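Local coordinates for conserved hypothetical protein, putative anti-sigma factor (Parabacteroides distasonis, PDB 4M0N) that is of unproven function but, as a FecR-family protein, probably acts as a membrane-bound anti-sigma factor, of which this is the C-terminal portion, at residues 109-113 with 149-153. The protein carries 1 engineered substitution. Numbering follows the deposited sequence.
Sequences VSVRT and AQKVT
Van der Waals packing of a one-turn helix against strand 106-111 and the corner that follows joins Ala149, Gln150 and Val152 to Ser110, Val111 and Arg112, on one face of the antiparallel sheet in the FecR region. Ala149 comes closest: its CB lies 3.1 Å from Val111 O and 3.7 Å from Arg112 CA, a tight fit of methyl on backbone. One turn further along the helix, Val152 presents both methyls to Ser110, CG1 reaching OG at 3.5 Å. That hydroxyl has its hydrogen-bond partner in Gln132 NE2 on the neighbouring strand, and towards Val152 it makes only a van der Waals contact. Strand 106-111 runs between 94-100 and 131-136, and Arg112 and Thr113 both face Ser95, a classic beta bulge at the corner where the chain turns. From this corner the Arg112 side chain, bent at chi2 (93°), runs past the start of the helix and lays one guanidinium face over Gln150, whose CB stands over the middle of the group, 3.7 Å from its plane. The Gln150 amide plane is inclined only 25° to the guanidinium, with CD 3.6 Å from Arg112 NH2. Just after the helix, Thr153 donates hydrogen bonds from both OG1 and N to Ala149 O, at 2.8 Å for OG1, a double grip on that carbonyl. Lys151 reaches out to a salt bridge with Glu197 on strand 193-199.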
loop_
_atom_site.group_PDB
_atom_site.type_symbol
_atom_site.label_atom_id
_atom_site.label_comp_id
_atom_site.label_asym_id
_atom_site.label_seq_id
_atom_site.Cartn_x
_atom_site.Cartn_y
_atom_site.Cartn_z
ATOM N N VAL A 109 7.456 0.617 2.046
ATOM C CA VAL A 109 8.067 -0.291 1.099
ATOM C C VAL A 109 8.461 -1.559 1.840
ATOM O O VAL A 109 9.097 -1.500 2.883
ATOM C CB VAL A 109 9.327 0.340 0.462
ATOM C CG1 VAL A 109 10.029 -0.628 -0.470
ATOM C CG2 VAL A 109 8.948 1.643 -0.248
ATOM N N SER A 110 8.019 -2.696 1.316
ATOM C CA SER A 110 8.142 -3.994 2.003
ATOM C C SER A 110 8.683 -5.008 1.019
ATOM O O SER A 110 8.131 -5.181 -0.067
ATOM C CB SER A 110 6.786 -4.461 2.493
ATOM O OG SER A 110 6.085 -3.467 3.247
ATOM N N VAL A 111 9.783 -5.669 1.378
ATOM C CA VAL A 111 10.495 -6.531 0.444
ATOM C C VAL A 111 10.073 -7.982 0.625
ATOM O O VAL A 111 10.076 -8.495 1.732
ATOM C CB VAL A 111 12.027 -6.450 0.636
ATOM C CG1 VAL A 111 12.738 -7.325 -0.373
ATOM C CG2 VAL A 111 12.496 -5.005 0.556
ATOM N N ARG A 112 9.659 -8.611 -0.464
ATOM C CA ARG A 112 9.316 -10.019 -0.450
ATOM C C ARG A 112 10.510 -10.903 -0.817
ATOM O O ARG A 112 10.817 -11.875 -0.127
ATOM C CB ARG A 112 8.174 -10.288 -1.402
ATOM C CG ARG A 112 7.695 -11.728 -1.391
ATOM C CD ARG A 112 6.560 -11.883 -0.406
ATOM N NE ARG A 112 5.921 -13.193 -0.454
ATOM C CZ ARG A 112 6.375 -14.291 0.151
ATOM N NH1 ARG A 112 7.482 -14.275 0.889
ATOM N NH2 ARG A 112 5.694 -15.428 0.027
ATOM N N THR A 113 11.175 -10.563 -1.916
ATOM C CA THR A 113 12.346 -11.291 -2.357
ATOM C C THR A 113 13.386 -10.301 -2.864
ATOM O O THR A 113 13.055 -9.228 -3.312
ATOM C CB THR A 113 12.013 -12.310 -3.478
ATOM O OG1 THR A 113 11.666 -11.630 -4.682
ATOM C CG2 THR A 113 10.835 -13.152 -3.088
ATOM N N ALA A 149 6.300 -9.789 4.645
ATOM C CA ALA A 149 5.890 -9.257 3.358
ATOM C C ALA A 149 4.806 -10.112 2.698
ATOM O O ALA A 149 4.070 -9.602 1.866
ATOM C CB ALA A 149 7.098 -9.127 2.419
ATOM N N GLN A 150 4.724 -11.401 3.054
ATOM C CA GLN A 150 3.636 -12.245 2.540
ATOM C C GLN A 150 2.291 -11.712 3.060
ATOM O O GLN A 150 1.278 -11.720 2.326
ATOM C CB GLN A 150 3.870 -13.706 2.920
ATOM C CG GLN A 150 2.834 -14.650 2.370
ATOM C CD GLN A 150 3.228 -16.091 2.543
ATOM O OE1 GLN A 150 4.039 -16.419 3.389
ATOM N NE2 GLN A 150 2.645 -16.964 1.734
ATOM N N LYS A 151 2.264 -11.212 4.290
ATOM C CA LYS A 151 1.042 -10.652 4.863
ATOM C C LYS A 151 0.784 -9.246 4.336
ATOM O O LYS A 151 -0.378 -8.858 4.062
ATOM C CB LYS A 151 1.115 -10.682 6.379
ATOM C CG LYS A 151 1.119 -12.102 6.943
ATOM C CD LYS A 151 1.115 -12.078 8.461
ATOM C CE LYS A 151 1.198 -13.458 9.110
ATOM N NZ LYS A 151 0.302 -14.495 8.534
ATOM N N VAL A 152 1.860 -8.481 4.160
ATOM C CA VAL A 152 1.763 -7.121 3.602
ATOM C C VAL A 152 1.050 -7.165 2.260
ATOM O O VAL A 152 0.241 -6.267 1.958
ATOM C CB VAL A 152 3.160 -6.463 3.450
ATOM C CG1 VAL A 152 3.090 -5.135 2.662
ATOM C CG2 VAL A 152 3.768 -6.175 4.806
ATOM N N THR A 153 1.341 -8.197 1.475
ATOM C CA THR A 153 0.887 -8.343 0.102
ATOM C C THR A 153 -0.315 -9.286 0.000
ATOM O O THR A 153 -0.564 -9.819 -1.042
ATOM C CB THR A 153 2.020 -8.830 -0.836
ATOM O OG1 THR A 153 2.538 -10.111 -0.425
ATOM C CG2 THR A 153 3.142 -7.798 -0.843
#